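PDB 4UZG: surface protein SPB1 from Streptococcus agalactiae, which probably forms the shaft of the group B streptococcal type 2b pilus as the repeating subunit that sortase joins into a fibre. Local coordinates for residues 8-13 with 230-235; 26-31 with 113-118; 34-39 with 153-158; 135-140 with 168-173. One frame throughout, in Å; residues are numbered along the deposited sequence. Where two conformers were deposited one is given.

How the contacts relate
The contacts fall into two pairs in this elongated all-beta chain, one near its middle and one toward one end. Contacts 1 and 4, centres about 9 Å apart, meet where loops of the ten-stranded sheet reach the sheet of strands 225-231 and 169-177, in the prealbumin-like family region; backbone bonds of G169 with G230 and L231 join them directly. Contacts 2 and 3, centres about 11 Å apart, lie at the far end and touch through K34 with D114 and Y38 with V27. Centres of the two pairs stand about 37 to 45 Å apart. Contacts 2 and 3 interleave along the chain, and contact 2 closes before contact 4 opens. Contact 1, which encloses the other three, brings residues near the N terminus against the prealbumin-like domain.

Contact 1: 8-13 with 230-235; sequences QKTYSV and GLKEGT. With EDO (1,2-ethanediol), chain B.
A G1 beta bulge, G230 with L231, and the short link after it hold the loop 8-13, with V13 bound at G230 and T10 bound at E233. T10 OG1 lies between its backbone N and carbonyl carbon (chi1 64°), a rotation that aims the hydroxyl at E233. There T10 OG1 accepts from E233 N over 2.9 Å in an almost straight bond (172°). T10 OG1 also donates to the anti lone pair of E233 OE1 at 2.8 Å, so one hydroxyl reads both the backbone and the side chain of a single residue. K232 stretches out beside T10 until a bend at its last torsion. K232 NZ then reaches a lone pair of Q8 OE1 in the carbonyl plane, 2.8 Å away, and makes a second bond of 2.8 Å to T10 O. A water accepts from K232 NZ and donates to E233 OE1.

In the bulge both residues face G169 on strand 169-177, while G230 O receives V13 N at 2.9 Å. One residue back, S12 OG accepts from K232 N, also at 2.9 Å, and S12 N is bonded to D15. The Y11 side chain leaves in the other direction, its hydroxyl bonded to D7 and accepting from Q8 N.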
loop_
_atom_site.group_PDB
_atom_site.type_symbol
_atom_site.label_atom_id
_atom_site.label_comp_id
_atom_site.label_asym_id
_atom_site.label_seq_id
_atom_site.Cartn_x
_atom_site.Cartn_y
_atom_site.Cartn_z
ATOM N N GLN A 8 0.925 -3.191 -6.862
ATOM C CA GLN A 8 1.028 -1.823 -7.384
ATOM C C GLN A 8 2.207 -1.130 -6.748
ATOM O O GLN A 8 2.540 -1.373 -5.581
ATOM C CB GLN A 8 -0.234 -1.005 -7.073
ATOM C CG GLN A 8 -1.491 -1.580 -7.728
ATOM C CD GLN A 8 -1.589 -1.237 -9.198
ATOM O OE1 GLN A 8 -1.771 -0.093 -9.542
ATOM N NE2 GLN A 8 -1.462 -2.226 -10.070
ATOM N N LYS A 9 2.801 -0.186 -7.475
ATOM C CA LYS A 9 3.905 0.600 -6.958
ATOM C C LYS A 9 3.482 1.540 -5.825
ATOM O O LYS A 9 4.264 1.824 -4.921
ATOM C CB LYS A 9 4.551 1.406 -8.088
ATOM C CG LYS A 9 5.234 0.561 -9.137
ATOM C CD LYS A 9 5.792 1.428 -10.282
ATOM C CE LYS A 9 4.689 2.157 -11.101
ATOM N NZ LYS A 9 3.818 1.254 -11.934
ATOM N N THR A 10 2.255 2.052 -5.904
ATOM C CA THR A 10 1.682 2.924 -4.877
ATOM C C THR A 10 0.201 2.658 -4.778
ATOM O O THR A 10 -0.413 2.066 -5.679
ATOM C CB THR A 10 1.903 4.426 -5.174
ATOM O OG1 THR A 10 1.205 4.772 -6.364
ATOM C CG2 THR A 10 3.353 4.783 -5.315
ATOM N N TYR A 11 -0.382 3.143 -3.689
ATOM C CA TYR A 11 -1.787 2.962 -3.365
ATOM C C TYR A 11 -2.342 4.234 -2.759
ATOM O O TYR A 11 -1.600 5.050 -2.226
ATOM C CB TYR A 11 -1.953 1.849 -2.318
ATOM C CG TYR A 11 -1.497 0.494 -2.783
ATOM C CD1 TYR A 11 -2.357 -0.360 -3.450
ATOM C CD2 TYR A 11 -0.201 0.059 -2.558
ATOM C CE1 TYR A 11 -1.926 -1.610 -3.891
ATOM C CE2 TYR A 11 0.236 -1.188 -2.987
ATOM C CZ TYR A 11 -0.621 -2.012 -3.655
ATOM O OH TYR A 11 -0.142 -3.236 -4.061
ATOM N N SER A 12 -3.654 4.376 -2.800
ATOM C CA SER A 12 -4.363 5.320 -1.941
ATOM C C SER A 12 -4.838 4.601 -0.689
ATOM O O SER A 12 -5.163 3.411 -0.707
ATOM C CB SER A 12 -5.580 5.931 -2.635
ATOM O OG SER A 12 -5.185 6.843 -3.635
ATOM N N VAL A 13 -4.899 5.348 0.418
ATOM C CA VAL A 13 -5.508 4.856 1.641
ATOM C C VAL A 13 -6.897 4.299 1.331
ATOM O O VAL A 13 -7.679 4.909 0.598
ATOM C CB VAL A 13 -5.506 5.972 2.699
ATOM C CG1 VAL A 13 -6.426 5.641 3.862
ATOM C CG2 VAL A 13 -4.078 6.217 3.188
ATOM N N GLY A 230 -1.927 10.336 1.573
ATOM C CA GLY A 230 -2.435 9.000 1.332
ATOM C C GLY A 230 -2.986 8.729 -0.059
ATOM O O GLY A 230 -3.982 8.016 -0.189
ATOM N N LEU A 231 -2.334 9.259 -1.087
ATOM C CA LEU A 231 -2.813 9.175 -2.462
ATOM C C LEU A 231 -1.856 8.339 -3.326
ATOM O O LEU A 231 -0.639 8.441 -3.250
ATOM C CB LEU A 231 -2.880 10.574 -3.086
ATOM C CG LEU A 231 -3.906 11.512 -2.463
ATOM C CD1 LEU A 231 -3.660 12.924 -2.937
ATOM C CD2 LEU A 231 -5.304 11.066 -2.801
ATOM N N LYS A 232 -2.456 7.588 -4.231
ATOM C CA LYS A 232 -1.771 6.852 -5.263
ATOM C C LYS A 232 -1.068 7.816 -6.219
ATOM O O LYS A 232 -1.528 8.944 -6.442
ATOM C CB LYS A 232 -2.838 6.013 -6.019
ATOM C CG LYS A 232 -2.279 4.975 -6.972
ATOM C CD LYS A 232 -3.415 4.147 -7.572
ATOM C CE LYS A 232 -2.951 3.038 -8.497
ATOM N NZ LYS A 232 -2.311 1.915 -7.733
ATOM N N GLU A 233 0.009 7.382 -6.849
ATOM C CA GLU A 233 0.623 8.161 -7.909
ATOM C C GLU A 233 -0.407 8.480 -8.987
ATOM O O GLU A 233 -1.347 7.714 -9.219
ATOM C CB GLU A 233 1.788 7.397 -8.524
ATOM C CG GLU A 233 1.338 6.215 -9.326
ATOM C CD GLU A 233 2.458 5.223 -9.547
ATOM O OE1 GLU A 233 2.615 4.318 -8.703
ATOM O OE2 GLU A 233 3.171 5.359 -10.562
ATOM N N GLY A 234 -0.192 9.592 -9.676
ATOM C CA GLY A 234 -1.066 9.994 -10.763
ATOM C C GLY A 234 -1.077 11.493 -10.928
ATOM O O GLY A 234 -0.272 12.215 -10.360
ATOM N N THR A 235 -2.017 11.923 -11.749
ATOM C CA THR A 235 -2.182 13.341 -12.068
ATOM C C THR A 235 -3.468 13.843 -11.417
ATOM O O THR A 235 -4.534 13.274 -11.638
ATOM C CB THR A 235 -2.260 13.564 -13.586
ATOM O OG1 THR A 235 -1.094 13.023 -14.197
ATOM C CG2 THR A 235 -2.352 15.052 -13.908
HETATM C C1 EDO B . -4.764 9.192 -12.050
HETATM O O1 EDO B . -3.813 9.994 -12.713
HETATM C C2 EDO B . -5.136 9.843 -10.730
HETATM O O2 EDO B . -5.834 11.053 -10.934
HETATM O O HOH W 1 0.640 2.616 -8.798
#

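Contact 2: 26-31 with 113-118; sequences AVNYHG and DDFFYK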
loop_
_atom_site.group_PDB
_atom_site.type_symbol
_atom_site.label_atom_id
_atom_site.label_comp_id
_atom_site.label_asym_id
_atom_site.label_seq_id
_atom_site.Cartn_x
_atom_site.Cartn_y
_atom_site.Cartn_z
ATOM N N ALA A 26 11.428 -25.506 -2.814
ATOM C CA ALA A 26 10.788 -26.460 -1.920
ATOM C C ALA A 26 11.024 -27.885 -2.407
ATOM O O ALA A 26 10.461 -28.305 -3.418
ATOM C CB ALA A 26 9.328 -26.153 -1.800
ATOM N N VAL A 27 11.891 -28.599 -1.684
ATOM C CA VAL A 27 12.271 -29.972 -1.997
ATOM C C VAL A 27 12.066 -30.859 -0.769
ATOM O O VAL A 27 11.661 -30.410 0.304
ATOM C CB VAL A 27 13.733 -30.069 -2.502
ATOM C CG1 VAL A 27 13.896 -29.331 -3.822
ATOM C CG2 VAL A 27 14.700 -29.553 -1.450
ATOM N N ASN A 28 12.351 -32.147 -0.924
ATOM C CA ASN A 28 12.001 -33.137 0.075
ATOM C C ASN A 28 13.063 -33.376 1.155
ATOM O O ASN A 28 12.751 -33.980 2.170
ATOM C CB ASN A 28 11.625 -34.421 -0.636
ATOM C CG ASN A 28 10.288 -34.303 -1.369
ATOM O OD1 ASN A 28 9.498 -33.407 -1.082
ATOM N ND2 ASN A 28 10.022 -35.215 -2.289
ATOM N N TYR A 29 14.280 -32.867 0.955
ATOM C CA TYR A 29 15.356 -32.951 1.960
ATOM C C TYR A 29 16.012 -31.593 2.211
ATOM O O TYR A 29 16.143 -30.773 1.310
ATOM C CB TYR A 29 16.429 -33.971 1.547
ATOM C CG TYR A 29 15.874 -35.362 1.544
ATOM C CD1 TYR A 29 15.866 -36.133 2.702
ATOM C CD2 TYR A 29 15.305 -35.893 0.405
ATOM C CE1 TYR A 29 15.328 -37.413 2.709
ATOM C CE2 TYR A 29 14.763 -37.163 0.403
ATOM C CZ TYR A 29 14.768 -37.911 1.558
ATOM O OH TYR A 29 14.227 -39.174 1.537
ATOM N N HIS A 30 16.429 -31.380 3.458
ATOM C CA HIS A 30 17.131 -30.165 3.874
ATOM C C HIS A 30 18.303 -30.612 4.728
ATOM O O HIS A 30 18.108 -31.094 5.846
ATOM C CB HIS A 30 16.178 -29.263 4.667
ATOM C CG HIS A 30 16.825 -28.037 5.234
ATOM N ND1 HIS A 30 16.855 -27.773 6.587
ATOM C CD2 HIS A 30 17.453 -26.998 4.633
ATOM C CE1 HIS A 30 17.481 -26.627 6.795
ATOM N NE2 HIS A 30 17.855 -26.138 5.627
ATOM N N GLY A 31 19.516 -30.477 4.199
ATOM C CA GLY A 31 20.656 -31.107 4.818
ATOM C C GLY A 31 20.415 -32.573 4.517
ATOM O O GLY A 31 20.058 -32.933 3.384
ATOM N N ASP A 113 9.729 -43.012 0.095
ATOM C CA ASP A 113 9.223 -42.445 1.338
ATOM C C ASP A 113 7.776 -41.971 1.130
ATOM O O ASP A 113 7.151 -42.351 0.135
ATOM C CB ASP A 113 10.149 -41.314 1.775
ATOM C CG ASP A 113 10.273 -41.197 3.282
ATOM O OD1 ASP A 113 9.274 -41.401 4.006
ATOM O OD2 ASP A 113 11.381 -40.866 3.740
ATOM N N ASP A 114 7.240 -41.180 2.056
ATOM C CA ASP A 114 5.822 -40.823 2.022
ATOM C C ASP A 114 5.584 -39.337 1.763
ATOM O O ASP A 114 4.603 -38.766 2.232
ATOM C CB ASP A 114 5.118 -41.297 3.303
ATOM C CG ASP A 114 5.746 -40.754 4.567
ATOM O OD1 ASP A 114 6.485 -39.752 4.500
ATOM O OD2 ASP A 114 5.466 -41.335 5.640
ATOM N N PHE A 115 6.486 -38.748 0.994
ATOM C CA PHE A 115 6.333 -37.372 0.533
ATOM C C PHE A 115 5.094 -37.187 -0.327
ATOM O O PHE A 115 4.740 -38.065 -1.130
ATOM C CB PHE A 115 7.558 -36.975 -0.290
ATOM C CG PHE A 115 8.834 -36.971 0.497
ATOM C CD1 PHE A 115 9.044 -36.016 1.480
ATOM C CD2 PHE A 115 9.831 -37.915 0.271
ATOM C CE1 PHE A 115 10.210 -35.991 2.208
ATOM C CE2 PHE A 115 11.002 -37.895 1.011
ATOM C CZ PHE A 115 11.192 -36.940 1.975
ATOM N N PHE A 116 4.465 -36.020 -0.214
ATOM C CA PHE A 116 3.300 -35.693 -1.026
ATOM C C PHE A 116 3.647 -35.158 -2.406
ATOM O O PHE A 116 2.863 -35.318 -3.346
ATOM C CB PHE A 116 2.415 -34.660 -0.334
ATOM C CG PHE A 116 1.960 -35.056 1.049
ATOM C CD1 PHE A 116 1.665 -36.369 1.374
ATOM C CD2 PHE A 116 1.825 -34.084 2.025
ATOM C CE1 PHE A 116 1.246 -36.689 2.646
ATOM C CE2 PHE A 116 1.404 -34.389 3.299
ATOM C CZ PHE A 116 1.103 -35.698 3.623
ATOM N N TYR A 117 4.802 -34.506 -2.522
ATOM C CA TYR A 117 5.182 -33.760 -3.704
ATOM C C TYR A 117 6.532 -34.279 -4.172
ATOM O O TYR A 117 7.283 -34.923 -3.415
ATOM C CB TYR A 117 5.211 -32.258 -3.389
ATOM C CG TYR A 117 3.928 -31.819 -2.700
ATOM C CD1 TYR A 117 2.698 -31.888 -3.349
ATOM C CD2 TYR A 117 3.926 -31.415 -1.366
ATOM C CE1 TYR A 117 1.501 -31.554 -2.697
ATOM C CE2 TYR A 117 2.737 -31.056 -0.710
ATOM C CZ TYR A 117 1.531 -31.145 -1.390
ATOM O OH TYR A 117 0.334 -30.833 -0.783
ATOM N N LYS A 118 6.823 -34.066 -5.437
ATOM C CA LYS A 118 8.082 -34.541 -5.979
ATOM C C LYS A 118 8.787 -33.431 -6.720
ATOM O O LYS A 118 8.176 -32.431 -7.151
ATOM C CB LYS A 118 7.896 -35.780 -6.847
ATOM C CG LYS A 118 6.882 -35.616 -7.932
ATOM C CD LYS A 118 6.702 -36.894 -8.747
ATOM C CE LYS A 118 5.819 -36.640 -9.967
ATOM N NZ LYS A 118 5.715 -37.829 -10.859
HETATM O O HOH W 2 6.668 -33.702 -0.609
#
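N28 lays its whole side chain across one face of F115. N28 CB begins the overlap, 3.5 Å from the centroid of the F115 ring and close to its normal, a CH-pi contact. Farther out, N28 CG comes to 3.5 Å from F115 CD1, and the amide is stacked on the ring with the two planes 1° apart. At the tip the branches part. N28 ND2 passes over F115 CG and donates to Y117 O at 3.0 Å, the bond almost straight (168°) and within the amide plane. A water lies 2.9 Å from N28 OD1, placed to donate to it, and that water receives Y117 N at 2.8 Å; W97 NE1 adds a weak bond to OD1.

F115 also turns its edge toward the face of Y29 in an offset edge-to-face pair, with centroids 5.3 Å apart and planes at 72°. The Y29 OH sits near the F115 ring plane, 3.5 Å from F115 CE2. K34 makes a cation-pi contact with F115 and is salt-bridged to D113 and D114. With ND2 bonded to Y117 O, OD1 linked to Y117 N through a water and the flat side on an aromatic ring, the rotation and the O/N orientation of the N28 amide are probably fixed together.

Contact 3: 34-39 with 153-158; sequences KVYQYV and PNTSND. With CA (calcium ion), chain F.
Y38 and P153 form an antiparallel, non-hydrogen-bonded pair with CA atoms 4.5 Å apart, and from P153 the chain enters a type II' beta turn to S156 whose second residue, N154, has positive phi. Next to that pair, N154 N donates to Q37 O at 2.9 Å. The N154 side chain folds back onto the loop before strand 37-43. N154 OD1 accepts from Y36 N on a lone pair in the carbonyl plane, at 2.9 Å, and more weakly from Q37 N. N154 ND2 donates to K34 O at 2.9 Å, so the amide's oxygen and nitrogen both hold backbone groups, Y36 N and K34 O most firmly. The Y36 ring, swung between its own backbone N and carbonyl carbon (chi1 58°), covers this amide with planes 12° apart; N154 OD1 stands 3.2 Å above the Y36 ring plane, toward its rim. Q37 answers by sending Q37 NE2 to N154 O at 2.9 Å, arriving from above the carbonyl plane. P153 CB packs by the Y38 ring, whose hydroxyl binds V27 O.

The turn leads into an ST turn, S156 OG accepting from D158 N, and ends in a surface calcium site: N157 OD1 at 2.3 Å and D158 OD1 at 2.4 Å bind the ion alongside two waters.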
loop_
_atom_site.group_PDB
_atom_site.type_symbol
_atom_site.label_atom_id
_atom_site.label_comp_id
_atom_site.label_asym_id
_atom_site.label_seq_id
_atom_site.Cartn_x
_atom_site.Cartn_y
_atom_site.Cartn_z
ATOM N N LYS A 34 14.849 -35.297 6.338
ATOM C CA LYS A 34 13.597 -35.335 5.617
ATOM C C LYS A 34 12.792 -34.074 5.939
ATOM O O LYS A 34 12.667 -33.700 7.117
ATOM C CB LYS A 34 12.832 -36.568 6.083
ATOM C CG LYS A 34 11.426 -36.657 5.632
ATOM C CD LYS A 34 10.812 -37.972 6.024
ATOM C CE LYS A 34 9.400 -38.090 5.521
ATOM N NZ LYS A 34 8.755 -39.373 5.903
ATOM N N VAL A 35 12.249 -33.424 4.904
ATOM C CA VAL A 35 11.357 -32.291 5.107
ATOM C C VAL A 35 9.930 -32.797 5.231
ATOM O O VAL A 35 9.373 -33.392 4.300
ATOM C CB VAL A 35 11.449 -31.276 3.962
ATOM C CG1 VAL A 35 10.451 -30.142 4.194
ATOM C CG2 VAL A 35 12.870 -30.730 3.862
ATOM N N TYR A 36 9.327 -32.515 6.378
ATOM C CA TYR A 36 7.944 -32.923 6.631
ATOM C C TYR A 36 6.966 -31.734 6.652
ATOM O O TYR A 36 5.754 -31.956 6.679
ATOM C CB TYR A 36 7.823 -33.762 7.914
ATOM C CG TYR A 36 8.333 -33.051 9.134
ATOM C CD1 TYR A 36 7.530 -32.156 9.817
ATOM C CD2 TYR A 36 9.640 -33.234 9.577
ATOM C CE1 TYR A 36 8.003 -31.497 10.934
ATOM C CE2 TYR A 36 10.119 -32.582 10.701
ATOM C CZ TYR A 36 9.296 -31.692 11.350
ATOM O OH TYR A 36 9.719 -31.001 12.466
ATOM N N GLN A 37 7.465 -30.496 6.605
ATOM C CA GLN A 37 6.598 -29.330 6.479
ATOM C C GLN A 37 7.394 -28.139 6.016
ATOM O O GLN A 37 8.607 -28.098 6.200
ATOM C CB GLN A 37 5.922 -29.004 7.816
ATOM C CG GLN A 37 6.887 -28.570 8.897
ATOM C CD GLN A 37 6.223 -28.356 10.239
ATOM O OE1 GLN A 37 5.149 -28.896 10.508
ATOM N NE2 GLN A 37 6.872 -27.594 11.095
ATOM N N TYR A 38 6.685 -27.167 5.450
ATOM C CA TYR A 38 7.202 -25.810 5.281
ATOM C C TYR A 38 6.310 -24.870 6.073
ATOM O O TYR A 38 5.087 -24.993 6.035
ATOM C CB TYR A 38 7.265 -25.381 3.789
ATOM C CG TYR A 38 8.421 -26.007 3.080
ATOM C CD1 TYR A 38 9.680 -25.432 3.117
ATOM C CD2 TYR A 38 8.272 -27.213 2.410
ATOM C CE1 TYR A 38 10.763 -26.054 2.514
ATOM C CE2 TYR A 38 9.343 -27.826 1.792
ATOM C CZ TYR A 38 10.596 -27.272 1.872
ATOM O OH TYR A 38 11.689 -27.884 1.294
ATOM N N VAL A 39 6.927 -23.921 6.762
ATOM C CA VAL A 39 6.208 -22.954 7.594
ATOM C C VAL A 39 6.438 -21.554 7.046
ATOM O O VAL A 39 7.588 -21.101 6.927
ATOM C CB VAL A 39 6.696 -23.018 9.043
ATOM C CG1 VAL A 39 5.887 -22.052 9.895
ATOM C CG2 VAL A 39 6.618 -24.445 9.603
ATOM N N PRO A 153 11.860 -24.807 6.375
ATOM C CA PRO A 153 11.493 -26.220 6.515
ATOM C C PRO A 153 11.405 -26.594 7.975
ATOM O O PRO A 153 12.125 -26.034 8.806
ATOM C CB PRO A 153 12.659 -26.925 5.834
ATOM C CG PRO A 153 13.836 -26.026 6.143
ATOM C CD PRO A 153 13.288 -24.615 6.095
ATOM N N ASN A 154 10.589 -27.603 8.257
ATOM C CA ASN A 154 10.574 -28.263 9.562
ATOM C C ASN A 154 10.478 -27.222 10.674
ATOM O O ASN A 154 9.538 -26.424 10.654
ATOM C CB ASN A 154 11.746 -29.240 9.666
ATOM C CG ASN A 154 11.612 -30.363 8.668
ATOM O OD1 ASN A 154 10.574 -30.529 8.026
ATOM N ND2 ASN A 154 12.660 -31.176 8.551
ATOM N N THR A 155 11.397 -27.231 11.641
ATOM C CA THR A 155 11.306 -26.290 12.752
ATOM C C THR A 155 12.412 -25.241 12.741
ATOM O O THR A 155 12.653 -24.558 13.734
ATOM C CB THR A 155 11.286 -26.997 14.095
ATOM O OG1 THR A 155 12.482 -27.764 14.248
ATOM C CG2 THR A 155 10.081 -27.909 14.203
ATOM N N SER A 156 13.065 -25.056 11.610
ATOM C CA SER A 156 14.062 -24.009 11.533
ATOM C C SER A 156 13.436 -22.624 11.605
ATOM O O SER A 156 12.320 -22.424 11.170
ATOM C CB SER A 156 14.843 -24.114 10.239
ATOM O OG SER A 156 15.846 -23.111 10.229
ATOM N N ASN A 157 14.173 -21.658 12.154
ATOM C CA ASN A 157 13.788 -20.247 12.077
ATOM C C ASN A 157 14.926 -19.393 11.489
ATOM O O ASN A 157 14.968 -18.186 11.722
ATOM C CB ASN A 157 13.321 -19.666 13.430
ATOM C CG ASN A 157 14.454 -19.447 14.398
ATOM O OD1 ASN A 157 15.505 -20.064 14.266
ATOM N ND2 ASN A 157 14.262 -18.562 15.380
ATOM N N ASP A 158 15.821 -20.002 10.708
ATOM C CA ASP A 158 16.991 -19.297 10.220
ATOM C C ASP A 158 16.764 -18.473 8.949
ATOM O O ASP A 158 17.603 -17.652 8.591
ATOM C CB ASP A 158 18.135 -20.264 9.948
ATOM C CG ASP A 158 18.705 -20.902 11.194
ATOM O OD1 ASP A 158 18.246 -20.698 12.330
ATOM O OD2 ASP A 158 19.685 -21.650 11.033
HETATM CA CA CA F . 17.690 -20.574 14.643
HETATM O O HOH W 3 16.689 -22.669 13.710
HETATM O O HOH W 4 17.067 -22.196 16.386
#

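Contact 4: 135-140 with 168-173; sequences AKPGSA and DGQITI
Residues 135-138 cross the start of strand 169-177, D168 to Q170, with the two directions 70° apart, and a single direct backbone bond pins the crossing: G138 N donates to D168 O at 2.9 Å. The donor lies nearly along the C=O axis, and the N-H points straight at the oxygen (173°). D168 N, in turn, donates to a water at 2.9 Å that is placed to serve K136 O and G138 O, so the backbones are bridged on this side as well.

P137 is the wedge of the contact. P137 CA meets D168 OD1 at 3.1 Å, with CB of the same ring following along the carboxylate. D168 CG stands between its own backbone N and carbonyl carbon (chi1 69°), which folds the carboxylate back against P137 and carries OD2 toward A135. A second water donates to D168 OD2 at 2.6 Å and to A135 O at 2.8 Å, tying the acid to A135. P137 CB also lies 3.9 Å from Q170 CB, and P137 CG, next in the ring, is 3.8 Å from Q170 NE2. That amide nitrogen has its polar partner in T229 OG1.

R167 NH1 bonds G138 O and A140 O, holding the loop to the connection that precedes the strand. Strand 169-177 is the middle one of a three-stranded sheet, with antiparallel 225-231 along one edge and parallel 273-279 along the other; P137 also touches T229 on the former.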
loop_
_atom_site.group_PDB
_atom_site.type_symbol
_atom_site.label_atom_id
_atom_site.label_comp_id
_atom_site.label_asym_id
_atom_site.label_seq_id
_atom_site.Cartn_x
_atom_site.Cartn_y
_atom_site.Cartn_z
ATOM N N ALA A 135 -0.411 4.727 7.511
ATOM C CA ALA A 135 0.701 4.561 6.595
ATOM C C ALA A 135 1.432 5.885 6.407
ATOM O O ALA A 135 0.822 6.957 6.354
ATOM C CB ALA A 135 0.193 4.075 5.270
ATOM N N LYS A 136 2.747 5.815 6.310
ATOM C CA LYS A 136 3.547 6.998 6.060
ATOM C C LYS A 136 3.773 7.159 4.577
ATOM O O LYS A 136 4.035 6.185 3.878
ATOM C CB LYS A 136 4.896 6.868 6.757
ATOM C CG LYS A 136 4.805 6.598 8.225
ATOM C CD LYS A 136 4.303 7.780 8.977
ATOM C CE LYS A 136 4.615 7.617 10.461
ATOM N NZ LYS A 136 3.868 8.589 11.298
ATOM N N PRO A 137 3.769 8.410 4.079
ATOM C CA PRO A 137 3.969 8.652 2.646
ATOM C C PRO A 137 5.444 8.734 2.280
ATOM O O PRO A 137 6.322 8.948 3.107
ATOM C CB PRO A 137 3.266 10.010 2.434
ATOM C CG PRO A 137 3.518 10.725 3.729
ATOM C CD PRO A 137 3.369 9.650 4.778
ATOM N N GLY A 138 5.686 8.586 0.984
ATOM C CA GLY A 138 7.005 8.816 0.426
ATOM C C GLY A 138 7.809 7.566 0.129
ATOM O O GLY A 138 7.328 6.433 0.280
ATOM N N SER A 139 9.050 7.799 -0.270
ATOM C CA SER A 139 9.920 6.793 -0.883
ATOM C C SER A 139 11.071 6.333 0.019
ATOM O O SER A 139 11.892 5.535 -0.406
ATOM C CB SER A 139 10.495 7.373 -2.185
ATOM O OG SER A 139 9.456 7.753 -3.068
ATOM N N ALA A 140 11.134 6.837 1.246
ATOM C CA ALA A 140 12.249 6.543 2.145
ATOM C C ALA A 140 12.101 5.173 2.802
ATOM O O ALA A 140 11.164 4.429 2.535
ATOM C CB ALA A 140 12.343 7.623 3.207
ATOM N N ASP A 168 2.571 5.220 -0.495
ATOM C CA ASP A 168 1.598 6.204 -0.933
ATOM C C ASP A 168 2.246 7.586 -0.973
ATOM O O ASP A 168 3.409 7.738 -0.603
ATOM C CB ASP A 168 0.291 6.144 -0.114
ATOM C CG ASP A 168 0.407 6.584 1.322
ATOM O OD1 ASP A 168 1.367 7.229 1.739
ATOM O OD2 ASP A 168 -0.590 6.277 2.056
ATOM N N GLY A 169 1.499 8.563 -1.474
ATOM C CA GLY A 169 1.999 9.902 -1.682
ATOM C C GLY A 169 1.240 10.966 -0.909
ATOM O O GLY A 169 0.185 10.717 -0.319
ATOM N N GLN A 170 1.818 12.154 -0.923
ATOM C CA GLN A 170 1.275 13.296 -0.207
ATOM C C GLN A 170 1.407 14.564 -1.042
ATOM O O GLN A 170 2.460 14.782 -1.663
ATOM C CB GLN A 170 2.029 13.477 1.095
ATOM C CG GLN A 170 1.628 14.688 1.930
ATOM C CD GLN A 170 2.437 14.734 3.172
ATOM O OE1 GLN A 170 3.546 15.304 3.186
ATOM N NE2 GLN A 170 1.941 14.112 4.208
ATOM N N ILE A 171 0.348 15.370 -1.036
ATOM C CA ILE A 171 0.354 16.673 -1.683
ATOM C C ILE A 171 0.224 17.735 -0.590
ATOM O O ILE A 171 -0.755 17.750 0.163
ATOM C CB ILE A 171 -0.809 16.814 -2.679
ATOM C CG1 ILE A 171 -0.743 15.731 -3.767
ATOM C CG2 ILE A 171 -0.816 18.213 -3.297
ATOM C CD1 ILE A 171 -1.953 15.700 -4.700
ATOM N N THR A 172 1.205 18.625 -0.514
ATOM C CA THR A 172 1.180 19.771 0.385
ATOM C C THR A 172 0.970 21.018 -0.474
ATOM O O THR A 172 1.842 21.386 -1.266
ATOM C CB THR A 172 2.473 19.878 1.187
ATOM O OG1 THR A 172 2.651 18.674 1.944
ATOM C CG2 THR A 172 2.448 21.071 2.138
ATOM N N ILE A 173 -0.210 21.623 -0.359
ATOM C CA ILE A 173 -0.586 22.792 -1.138
ATOM C C ILE A 173 -0.242 24.043 -0.359
ATOM O O ILE A 173 -0.628 24.165 0.798
ATOM C CB ILE A 173 -2.104 22.792 -1.414
ATOM C CG1 ILE A 173 -2.575 21.507 -2.090
ATOM C CG2 ILE A 173 -2.491 24.006 -2.259
ATOM C CD1 ILE A 173 -4.107 21.281 -1.990
HETATM O O HOH W 5 -0.838 7.665 4.244
HETATM O O HOH W 6 4.848 5.438 1.333
#